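Local structure of spectinomycin 9-adenylyltransferase (Enterococcus faecalis, 6SXJ) at residues N13-I18 against I85-I90; K24-G29 against E55-Q60; L50-E55 against Y148-L153; I89-E94 against P122-N127. The protein adenylylates the antibiotic spectinomycin at its 9-hydroxyl with ATP, releasing diphosphate and giving resistance to spectinomycin but not to streptomycin. All blocks are in the same frame, centred on the assembly; numbering follows the deposited sequence.

Contact 1. Residues N13-I18 against I85-I90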
# COMPACT_ATOMS: atom_id res chain seq x y z
N ASN A 13 -7.71 -9.84 -14.52
CA ASN A 13 -8.96 -10.52 -14.83
C ASN A 13 -9.20 -11.70 -13.90
O ASN A 13 -10.33 -11.94 -13.47
CB ASN A 13 -8.96 -10.98 -16.28
CG ASN A 13 -10.36 -11.16 -16.82
OD1 ASN A 13 -10.79 -12.28 -17.08
ND2 ASN A 13 -11.08 -10.04 -16.98
N LYS A 14 -8.14 -12.46 -13.59
CA LYS A 14 -8.29 -13.57 -12.65
C LYS A 14 -8.68 -13.07 -11.26
O LYS A 14 -9.47 -13.72 -10.57
CB LYS A 14 -6.99 -14.38 -12.59
CG LYS A 14 -7.04 -15.70 -13.34
CD LYS A 14 -5.74 -16.01 -14.04
CE LYS A 14 -5.86 -17.18 -15.01
NZ LYS A 14 -6.34 -18.44 -14.31
N VAL A 15 -8.15 -11.92 -10.85
CA VAL A 15 -8.52 -11.37 -9.55
C VAL A 15 -10.01 -11.04 -9.52
O VAL A 15 -10.70 -11.31 -8.54
CB VAL A 15 -7.67 -10.13 -9.21
CG1 VAL A 15 -8.22 -9.42 -7.97
CG2 VAL A 15 -6.20 -10.53 -9.00
N LYS A 16 -10.52 -10.44 -10.61
CA LYS A 16 -11.93 -10.08 -10.67
C LYS A 16 -12.82 -11.31 -10.56
O LYS A 16 -13.85 -11.28 -9.87
CB LYS A 16 -12.23 -9.34 -11.97
CG LYS A 16 -11.37 -8.11 -12.22
CD LYS A 16 -11.45 -7.68 -13.69
CE LYS A 16 -12.87 -7.60 -14.21
NZ LYS A 16 -12.93 -7.10 -15.62
N LYS A 17 -12.45 -12.38 -11.24
CA LYS A 17 -13.30 -13.57 -11.25
C LYS A 17 -13.19 -14.33 -9.93
O LYS A 17 -14.20 -14.85 -9.44
CB LYS A 17 -12.93 -14.45 -12.44
CG LYS A 17 -13.23 -13.76 -13.78
CD LYS A 17 -12.58 -14.47 -14.96
CE LYS A 17 -13.15 -14.00 -16.29
NZ LYS A 17 -14.62 -14.25 -16.41
N ILE A 18 -12.00 -14.38 -9.34
CA ILE A 18 -11.87 -14.96 -8.01
C ILE A 18 -12.86 -14.30 -7.06
O ILE A 18 -13.68 -14.96 -6.42
CB ILE A 18 -10.43 -14.82 -7.48
CG1 ILE A 18 -9.50 -15.79 -8.22
CG2 ILE A 18 -10.39 -15.08 -5.97
CD1 ILE A 18 -8.06 -15.33 -8.25
N ILE A 85 0.48 -8.51 -6.36
CA ILE A 85 -0.91 -8.20 -6.06
C ILE A 85 -1.02 -7.86 -4.57
O ILE A 85 -0.58 -8.63 -3.71
CB ILE A 85 -1.84 -9.38 -6.41
CG1 ILE A 85 -1.89 -9.57 -7.94
CG2 ILE A 85 -3.24 -9.13 -5.89
CD1 ILE A 85 -2.58 -10.82 -8.32
N GLU A 86 -1.62 -6.71 -4.28
CA GLU A 86 -2.00 -6.32 -2.93
C GLU A 86 -3.50 -6.08 -2.95
O GLU A 86 -4.00 -5.35 -3.81
CB GLU A 86 -1.25 -5.06 -2.52
CG GLU A 86 -0.92 -4.95 -1.06
CD GLU A 86 0.05 -3.81 -0.81
OE1 GLU A 86 1.23 -3.93 -1.22
OE2 GLU A 86 -0.38 -2.78 -0.26
N LEU A 87 -4.22 -6.73 -2.04
CA LEU A 87 -5.67 -6.64 -2.03
C LEU A 87 -6.17 -6.50 -0.60
O LEU A 87 -5.88 -7.34 0.24
CB LEU A 87 -6.30 -7.89 -2.66
CG LEU A 87 -7.82 -7.86 -2.84
CD1 LEU A 87 -8.21 -8.45 -4.21
CD2 LEU A 87 -8.50 -8.63 -1.74
N THR A 88 -6.98 -5.46 -0.37
CA THR A 88 -7.59 -5.17 0.92
C THR A 88 -9.10 -5.25 0.80
O THR A 88 -9.68 -4.80 -0.20
CB THR A 88 -7.20 -3.78 1.43
OG1 THR A 88 -5.78 -3.69 1.56
CG2 THR A 88 -7.86 -3.49 2.76
N ILE A 89 -9.74 -5.80 1.82
CA ILE A 89 -11.20 -5.92 1.89
C ILE A 89 -11.69 -5.12 3.08
O ILE A 89 -11.19 -5.29 4.20
CB ILE A 89 -11.64 -7.39 2.00
CG1 ILE A 89 -11.05 -8.22 0.86
CG2 ILE A 89 -13.15 -7.49 2.03
CD1 ILE A 89 -11.47 -9.67 0.85
N ILE A 90 -12.66 -4.25 2.84
CA ILE A 90 -13.35 -3.53 3.90
C ILE A 90 -14.84 -3.84 3.82
O ILE A 90 -15.38 -4.14 2.75
CB ILE A 90 -13.12 -2.01 3.82
CG1 ILE A 90 -13.43 -1.49 2.41
CG2 ILE A 90 -11.69 -1.66 4.22
CD1 ILE A 90 -13.47 0.01 2.31

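Contact 2. Residues K24-G29 against E55-Q60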
# COMPACT_ATOMS: atom_id res chain seq x y z
N LYS A 24 -19.39 -14.04 -4.17
CA LYS A 24 -20.77 -14.12 -4.68
C LYS A 24 -21.48 -12.80 -4.38
O LYS A 24 -20.95 -11.74 -4.73
CB LYS A 24 -21.43 -15.37 -4.11
CG LYS A 24 -20.79 -16.68 -4.56
CD LYS A 24 -20.87 -17.75 -3.47
CE LYS A 24 -19.92 -18.92 -3.74
NZ LYS A 24 -19.23 -19.40 -2.51
N ASN A 25 -22.65 -12.81 -3.74
CA ASN A 25 -23.43 -11.59 -3.56
C ASN A 25 -22.94 -10.74 -2.39
O ASN A 25 -23.52 -9.66 -2.16
CB ASN A 25 -24.90 -11.94 -3.35
CG ASN A 25 -25.61 -12.31 -4.63
OD1 ASN A 25 -26.09 -13.43 -4.78
ND2 ASN A 25 -25.66 -11.37 -5.58
N ASN A 26 -21.92 -11.17 -1.66
CA ASN A 26 -21.34 -10.32 -0.63
C ASN A 26 -20.46 -9.22 -1.21
O ASN A 26 -20.08 -8.30 -0.47
CB ASN A 26 -20.53 -11.16 0.35
CG ASN A 26 -20.17 -10.40 1.62
OD1 ASN A 26 -20.85 -9.45 2.00
ND2 ASN A 26 -19.09 -10.82 2.26
N LEU A 27 -20.14 -9.28 -2.50
CA LEU A 27 -19.20 -8.36 -3.13
C LEU A 27 -19.94 -7.13 -3.63
O LEU A 27 -20.81 -7.24 -4.50
CB LEU A 27 -18.47 -9.05 -4.28
CG LEU A 27 -17.55 -8.18 -5.14
CD1 LEU A 27 -16.39 -7.66 -4.27
CD2 LEU A 27 -17.01 -8.95 -6.35
N ILE A 28 -19.59 -5.97 -3.09
CA ILE A 28 -20.20 -4.71 -3.52
C ILE A 28 -19.43 -4.08 -4.67
O ILE A 28 -20.01 -3.61 -5.64
CB ILE A 28 -20.30 -3.74 -2.32
CG1 ILE A 28 -21.17 -4.35 -1.22
CG2 ILE A 28 -20.87 -2.41 -2.78
CD1 ILE A 28 -21.33 -3.45 -0.02
N GLY A 29 -18.10 -4.04 -4.58
CA GLY A 29 -17.32 -3.38 -5.60
C GLY A 29 -15.88 -3.85 -5.57
O GLY A 29 -15.35 -4.22 -4.52
N GLU A 55 -20.89 -7.98 4.47
CA GLU A 55 -20.77 -8.65 5.75
C GLU A 55 -19.41 -9.31 5.88
O GLU A 55 -18.71 -9.51 4.88
CB GLU A 55 -21.86 -9.72 5.92
CG GLU A 55 -23.28 -9.19 5.88
CD GLU A 55 -24.20 -10.06 5.05
OE1 GLU A 55 -24.01 -11.29 5.06
OE2 GLU A 55 -25.11 -9.50 4.40
N PRO A 56 -19.01 -9.68 7.10
CA PRO A 56 -17.71 -10.33 7.29
C PRO A 56 -17.58 -11.60 6.46
O PRO A 56 -18.56 -12.19 5.99
CB PRO A 56 -17.68 -10.64 8.79
CG PRO A 56 -18.61 -9.63 9.40
CD PRO A 56 -19.69 -9.41 8.38
N LEU A 57 -16.33 -12.02 6.29
CA LEU A 57 -16.01 -13.24 5.56
C LEU A 57 -15.64 -14.34 6.55
O LEU A 57 -14.89 -14.11 7.50
CB LEU A 57 -14.86 -13.01 4.59
CG LEU A 57 -14.94 -11.77 3.69
CD1 LEU A 57 -13.88 -11.90 2.61
CD2 LEU A 57 -16.32 -11.61 3.09
N THR A 58 -16.18 -15.53 6.31
CA THR A 58 -15.78 -16.69 7.09
C THR A 58 -14.28 -16.90 6.96
O THR A 58 -13.63 -16.40 6.03
CB THR A 58 -16.53 -17.94 6.62
OG1 THR A 58 -16.18 -18.22 5.25
CG2 THR A 58 -18.04 -17.74 6.72
N ASP A 59 -13.71 -17.62 7.92
CA ASP A 59 -12.30 -17.98 7.81
C ASP A 59 -12.05 -18.94 6.65
O ASP A 59 -10.90 -19.08 6.22
CB ASP A 59 -11.81 -18.58 9.12
CG ASP A 59 -11.45 -17.52 10.13
OD1 ASP A 59 -10.29 -17.50 10.58
OD2 ASP A 59 -12.33 -16.68 10.44
N GLN A 60 -13.10 -19.60 6.15
CA GLN A 60 -12.96 -20.37 4.93
C GLN A 60 -12.72 -19.45 3.74
O GLN A 60 -11.77 -19.64 2.98
CB GLN A 60 -14.20 -21.23 4.70
CG GLN A 60 -14.27 -22.49 5.54
CD GLN A 60 -15.46 -23.35 5.19
OE1 GLN A 60 -16.35 -22.93 4.45
NE2 GLN A 60 -15.48 -24.58 5.71

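Contact 3. Residues L50-E55 against Y148-L153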
# COMPACT_ATOMS: atom_id res chain seq x y z
N LEU A 50 -8.72 -2.51 -3.92
CA LEU A 50 -9.61 -2.29 -2.79
C LEU A 50 -10.95 -2.95 -3.10
O LEU A 50 -11.54 -2.70 -4.16
CB LEU A 50 -9.81 -0.80 -2.52
CG LEU A 50 -10.61 -0.45 -1.26
CD1 LEU A 50 -9.81 -0.79 -0.03
CD2 LEU A 50 -10.98 1.01 -1.27
N VAL A 51 -11.40 -3.80 -2.18
CA VAL A 51 -12.63 -4.57 -2.35
C VAL A 51 -13.56 -4.24 -1.19
O VAL A 51 -13.13 -4.18 -0.03
CB VAL A 51 -12.35 -6.08 -2.42
CG1 VAL A 51 -13.65 -6.87 -2.50
CG2 VAL A 51 -11.45 -6.40 -3.59
N VAL A 52 -14.84 -4.04 -1.50
CA VAL A 52 -15.84 -3.67 -0.50
C VAL A 52 -16.91 -4.75 -0.48
O VAL A 52 -17.41 -5.17 -1.53
CB VAL A 52 -16.46 -2.30 -0.79
CG1 VAL A 52 -17.47 -1.94 0.29
CG2 VAL A 52 -15.38 -1.24 -0.88
N VAL A 53 -17.28 -5.17 0.73
CA VAL A 53 -18.23 -6.25 0.96
C VAL A 53 -19.30 -5.76 1.93
O VAL A 53 -19.17 -4.71 2.55
CB VAL A 53 -17.55 -7.52 1.50
CG1 VAL A 53 -16.62 -8.11 0.45
CG2 VAL A 53 -16.78 -7.20 2.79
N SER A 54 -20.37 -6.54 2.04
CA SER A 54 -21.47 -6.19 2.91
C SER A 54 -21.30 -6.72 4.33
O SER A 54 -21.54 -5.99 5.30
CB SER A 54 -22.79 -6.71 2.33
OG SER A 54 -23.30 -5.82 1.35
N GLU A 55 -20.89 -7.98 4.47
CA GLU A 55 -20.77 -8.65 5.75
C GLU A 55 -19.41 -9.31 5.88
O GLU A 55 -18.71 -9.51 4.88
CB GLU A 55 -21.86 -9.72 5.92
CG GLU A 55 -23.28 -9.19 5.88
CD GLU A 55 -24.20 -10.06 5.05
OE1 GLU A 55 -24.01 -11.29 5.06
OE2 GLU A 55 -25.11 -9.50 4.40
N TYR A 148 -21.66 0.90 -7.86
CA TYR A 148 -21.45 2.19 -7.23
C TYR A 148 -19.99 2.62 -7.36
O TYR A 148 -19.08 1.78 -7.38
CB TYR A 148 -21.85 2.18 -5.74
CG TYR A 148 -23.20 1.54 -5.48
CD1 TYR A 148 -24.34 2.32 -5.30
CD2 TYR A 148 -23.34 0.16 -5.40
CE1 TYR A 148 -25.58 1.73 -5.07
CE2 TYR A 148 -24.57 -0.43 -5.17
CZ TYR A 148 -25.69 0.37 -5.01
OH TYR A 148 -26.91 -0.22 -4.77
N ASP A 149 -19.79 3.92 -7.49
CA ASP A 149 -18.45 4.49 -7.38
C ASP A 149 -17.98 4.40 -5.93
O ASP A 149 -18.79 4.43 -4.99
CB ASP A 149 -18.44 5.95 -7.85
CG ASP A 149 -18.30 6.08 -9.35
OD1 ASP A 149 -17.63 5.22 -9.95
OD2 ASP A 149 -18.85 7.04 -9.92
N LEU A 150 -16.67 4.28 -5.75
CA LEU A 150 -16.13 4.09 -4.41
C LEU A 150 -16.57 5.21 -3.48
O LEU A 150 -16.98 4.96 -2.34
CB LEU A 150 -14.60 4.01 -4.48
CG LEU A 150 -13.88 3.79 -3.15
CD1 LEU A 150 -14.43 2.59 -2.41
CD2 LEU A 150 -12.38 3.63 -3.41
N GLU A 151 -16.53 6.46 -3.96
CA GLU A 151 -16.86 7.60 -3.11
C GLU A 151 -18.27 7.48 -2.54
O GLU A 151 -18.57 8.07 -1.49
CB GLU A 151 -16.72 8.90 -3.91
CG GLU A 151 -17.70 9.03 -5.07
CD GLU A 151 -17.25 10.05 -6.11
OE1 GLU A 151 -16.23 10.74 -5.86
OE2 GLU A 151 -17.90 10.15 -7.17
N GLU A 152 -19.15 6.74 -3.22
CA GLU A 152 -20.50 6.54 -2.70
C GLU A 152 -20.55 5.54 -1.56
O GLU A 152 -21.57 5.46 -0.85
CB GLU A 152 -21.44 6.04 -3.80
CG GLU A 152 -21.44 6.85 -5.07
CD GLU A 152 -22.48 6.35 -6.05
OE1 GLU A 152 -22.10 5.85 -7.13
OE2 GLU A 152 -23.69 6.45 -5.73
N LEU A 153 -19.50 4.74 -1.38
CA LEU A 153 -19.49 3.69 -0.38
C LEU A 153 -18.64 4.06 0.83
O LEU A 153 -18.53 3.25 1.76
CB LEU A 153 -18.97 2.39 -0.99
CG LEU A 153 -19.56 1.91 -2.31
CD1 LEU A 153 -18.62 0.88 -2.91
CD2 LEU A 153 -20.95 1.32 -2.12

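Contact 4. Residues I89-E94 against P122-N127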
# COMPACT_ATOMS: atom_id res chain seq x y z
N ILE A 89 -9.74 -5.80 1.82
CA ILE A 89 -11.20 -5.92 1.89
C ILE A 89 -11.69 -5.12 3.08
O ILE A 89 -11.19 -5.29 4.20
CB ILE A 89 -11.64 -7.39 2.00
CG1 ILE A 89 -11.05 -8.22 0.86
CG2 ILE A 89 -13.15 -7.49 2.03
CD1 ILE A 89 -11.47 -9.67 0.85
N ILE A 90 -12.66 -4.25 2.84
CA ILE A 90 -13.35 -3.53 3.90
C ILE A 90 -14.84 -3.84 3.82
O ILE A 90 -15.38 -4.14 2.75
CB ILE A 90 -13.12 -2.01 3.82
CG1 ILE A 90 -13.43 -1.49 2.41
CG2 ILE A 90 -11.69 -1.66 4.22
CD1 ILE A 90 -13.47 0.01 2.31
N ILE A 91 -15.49 -3.78 4.98
CA ILE A 91 -16.94 -3.87 5.09
C ILE A 91 -17.49 -2.46 5.06
O ILE A 91 -17.02 -1.59 5.80
CB ILE A 91 -17.35 -4.59 6.40
CG1 ILE A 91 -16.65 -5.93 6.50
CG2 ILE A 91 -18.86 -4.76 6.45
CD1 ILE A 91 -17.25 -6.87 7.52
N GLN A 92 -18.47 -2.21 4.19
CA GLN A 92 -18.96 -0.85 4.03
C GLN A 92 -19.45 -0.29 5.35
O GLN A 92 -19.14 0.86 5.71
CB GLN A 92 -20.07 -0.80 2.98
CG GLN A 92 -20.41 0.61 2.54
CD GLN A 92 -21.66 0.68 1.69
OE1 GLN A 92 -22.12 -0.34 1.17
NE2 GLN A 92 -22.22 1.87 1.55
N GLN A 93 -20.23 -1.07 6.10
CA GLN A 93 -20.88 -0.56 7.30
C GLN A 93 -19.87 -0.26 8.40
O GLN A 93 -20.13 0.59 9.27
CB GLN A 93 -21.93 -1.55 7.79
CG GLN A 93 -21.36 -2.90 8.21
CD GLN A 93 -22.24 -3.63 9.21
OE1 GLN A 93 -23.31 -3.15 9.58
NE2 GLN A 93 -21.79 -4.81 9.64
N GLU A 94 -18.73 -0.95 8.40
CA GLU A 94 -17.71 -0.73 9.42
C GLU A 94 -17.00 0.60 9.27
O GLU A 94 -16.25 0.99 10.18
CB GLU A 94 -16.69 -1.86 9.39
CG GLU A 94 -17.26 -3.19 9.82
CD GLU A 94 -16.20 -4.21 10.08
OE1 GLU A 94 -15.09 -4.02 9.56
OE2 GLU A 94 -16.48 -5.20 10.81
N PRO A 122 -5.73 -13.80 8.00
CA PRO A 122 -6.04 -12.43 8.41
C PRO A 122 -7.37 -12.34 9.14
O PRO A 122 -8.40 -12.83 8.68
CB PRO A 122 -6.07 -11.66 7.07
CG PRO A 122 -5.11 -12.42 6.20
CD PRO A 122 -5.32 -13.88 6.58
N GLN A 123 -7.33 -11.74 10.33
CA GLN A 123 -8.51 -11.49 11.14
C GLN A 123 -8.81 -10.00 11.11
O GLN A 123 -7.96 -9.18 10.77
CB GLN A 123 -8.29 -11.97 12.59
CG GLN A 123 -8.26 -13.49 12.71
CD GLN A 123 -9.45 -14.15 12.05
OE1 GLN A 123 -10.58 -13.66 12.13
NE2 GLN A 123 -9.21 -15.27 11.37
N LYS A 124 -10.05 -9.66 11.47
CA LYS A 124 -10.42 -8.25 11.56
C LYS A 124 -9.40 -7.52 12.41
O LYS A 124 -9.09 -7.94 13.53
CB LYS A 124 -11.82 -8.10 12.15
CG LYS A 124 -12.24 -6.65 12.39
CD LYS A 124 -12.51 -5.90 11.09
CE LYS A 124 -13.67 -6.50 10.29
NZ LYS A 124 -14.72 -7.12 11.16
N GLU A 125 -8.87 -6.42 11.89
CA GLU A 125 -7.88 -5.65 12.62
C GLU A 125 -8.05 -4.18 12.30
O GLU A 125 -8.76 -3.79 11.36
CB GLU A 125 -6.45 -6.11 12.27
CG GLU A 125 -6.25 -6.41 10.80
CD GLU A 125 -4.79 -6.59 10.43
OE1 GLU A 125 -3.95 -5.77 10.88
OE2 GLU A 125 -4.47 -7.54 9.67
N LEU A 126 -7.40 -3.35 13.11
CA LEU A 126 -7.37 -1.91 12.91
C LEU A 126 -6.06 -1.57 12.22
O LEU A 126 -5.01 -2.10 12.59
CB LEU A 126 -7.49 -1.17 14.24
CG LEU A 126 -8.90 -1.12 14.86
CD1 LEU A 126 -9.74 -0.03 14.21
CD2 LEU A 126 -9.62 -2.46 14.77
N ASN A 127 -6.13 -0.73 11.19
CA ASN A 127 -4.97 -0.45 10.34
C ASN A 127 -4.94 1.04 10.06
O ASN A 127 -5.63 1.53 9.16
CB ASN A 127 -5.03 -1.26 9.05
CG ASN A 127 -3.88 -0.96 8.12
OD1 ASN A 127 -3.01 -0.15 8.43
ND2 ASN A 127 -3.87 -1.62 6.96

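Contact 1. Residues N13-I18 against I85-I90
Val15 is the one residue of N13-I18 that touches I85-I90, and it does so with both methyls. The contact is purely apolar. Val15 CG2 meets Ile85 CD1 at 3.7 Å, the two side chains reaching toward each other tip to tip. Val15 CG1 lies 3.9 Å from Leu87 CD1, and here the valine methyl and the leucine branch pass alongside, pointing opposite ways. The valine torsion explains the division of labour. CG1 stands anti to the backbone N (chi1 171°) and takes Leu87, while CG2 sits beside that N and takes Ile85. The branched end of one small side chain thus spans two residues on the same face of the strand. All three residues are buried. The backbones stay well apart, with Val15 CA 9.0 Å from Ile85 CA.

The hydrogen bonds run within each element or to its neighbours. The helix is held by Lys17 N to Asn13 O (3.1 Å) and Ile18 N to Lys14 O (2.9 Å). On the strand, Glu86 and Thr88 pair with strand 47-53, and Leu87 pairs with Tyr108.

Further packing widens the contact. Val15 also touches Ile72. Ile18 touches Leu65 of helix 59-69, and Ile85 touches Ile69 of the same helix. Thr88 and Ile90 pack instead against helix 130-139. Strand 85-91 runs parallel to 47-53, and helix 59-69 comes between them in the chain. This is a beta-alpha-beta crossover within the alpha/beta nucleotidyltransferase fold, and helix 8-23 packs on the same sheet, here through Val15.

Contact 2. Residues K24-G29 against E55-Q60
Asn26 grips the backbone of Glu55 with both ends of its side-chain amide. Glu55 N donates to Asn26 OD1 at 2.9 Å, in the carbonyl plane and on a lone pair, with an N-H...O angle of 160°. Asn26 ND2 returns a bond of 3.0 Å to Glu55 O. This second bond is also nearly straight, and its acceptor lies close to the plane of the Asn26 amide, though ND2 stands 34° out of the Glu55 carbonyl plane. The Asn26 side chain is turned with CG anti to its own backbone N (chi1 -167°), which sends the amide out to Glu55. Asn26 OD1 takes a further bond from Ser54 N, so two consecutive backbone N-H groups end on one oxygen.

Packing beside these bonds is slight. The end of Leu57 comes in obliquely beside the amide. The modelled approach of Asn26 ND2 to Leu57 CD2 is very short, and its exact length is doubtful. Just beyond, Thr58 is the N-cap of helix 59-69, with OG1 accepting from Ser61 N. Farther along the chain from Asn26, Ile28 and Gly29 both face Val52 in a classic beta bulge.

The chemistry leaves little doubt about the amide. Two N-H groups point at OD1 and a carbonyl faces ND2, which fixes its rotation and ties the turn after strand 47-53 to the short 3-10 turn just before strand 27-33.

Contact 3. Residues L50-E55 against Y148-L153
Part of one face of the central sheet is covered here by the connection between strand 142-144 and helix 159-173. Leu50 and Val52 of strand 47-53 meet Leu150 and Leu153 of that connection. All four residues are buried, and the contact between them is apolar.

Leu50 and Leu150 cross at about a right angle. Leu50 CD2 does the touching, 3.7 Å from Leu150 CD2 and 4.0 Å from Leu150 CD1, so it sits against the fork of the other leucine. Leu150 reaches it with CG anti to the backbone N (chi1 -179°), which brings its end nearer to the strand. Val52 uses a single methyl for two looser contacts. Its CG2 lies 4.2 Å from Leu150 CD1 and 4.4 Å from Leu153 CD1.

In the nucleotidyltransferase sheet, strand 47-53 lies between strands 27-33 and 85-91. Val51 turns to the other face, where it packs on Leu27 and Leu87. Helix 130-139 shares the Leu150 side, with Ala137 touching both Leu50 and Leu150.

The connection is shaped by its own bonds. Asp149 N donates to Glu152 OE1 at 3.0 Å, on the anti side of that oxygen and 34° out of the carboxylate plane. Glu152 N bonds to Asp149 O, and Leu153 N bonds to Leu150 O at 2.7 Å. These bonds curl the chain so that Leu150 and Leu153 both meet the strand. Tyr148 O accepts from Tyr31 OH of strand 27-33. A glycerol molecule, probably from the crystallisation liquor, lies about 4 Å from the Leu153 side chain.

Contact 4. Residues I89-E94 against P122-N127
Glu94 and Lys124 form the salt bridge that carries this contact. Their side chains come from opposite directions. Lys124 NZ donates to Glu94 OE2 at 2.6 Å and meets its syn lone pair, on the side of the other oxygen. Glu94 OE1 is farther from the ammonium, at 3.5 Å from Lys124 NZ. The bond is therefore one-sided. The modelled Lys124 CE comes very close to the carboxylate, so the fine position of the chain end is doubtful.

The lysine folds to get there. It leaves with CG anti to the backbone N, then bends at chi2 (71°) and again at the next two torsions. The Glu94 chain runs out straight past CG to meet it. A second carboxylate, that of Glu105, makes only a long and weak ion pair with Lys124 NZ. The one apolar neighbour across the contact is Ile91, whose CD1 lies 4.4 Å from Lys124 NZ.

Several other polar groups of the two segments have their own partners. Gln123 NE2 donates to Asp59 OD1, and Pro122 O accepts from Lys62 NZ. Asn127 ND2 donates to Gln104 OE1, while Asn127 OD1 caps Asp129 N weakly at the approach to a helix. Gln92 NE2 is bonded to a glycerol, probably from the crystallisation liquor. Glu94 N makes a weak bond of 3.2 Å to Ile91 O in the turn that leaves the strand.

Strand 103-108 lies between strands 85-91 and 125-126 in the sheet. The arrangement is a salt bridge that spans this middle strand, joining the turn after strand 85-91 to the approach to edge strand 125-126.

How the contacts relate
All four contacts reach the same mixed sheet, and their centres lie 12 to 15 Å apart. Strands 27-33, 47-53 and 85-91 lie side by side in it. Contacts 1 and 4 share strand 85-91, and contact 4 begins on the stretch where contact 1 ends. Contacts 2 and 3 share Glu55. Along the chain, contact 2 is nested within the loop closed by contact 1. Contact 4 is nested within that of contact 3, whose segments alternate with those of contacts 1 and 2. Backbone pairing of Val51 and Val53 with Ile90 joins contacts 3 and 4. The sheet of the nucleotidyltransferase domain is thus tied to its helices, turns and later connections from several sides.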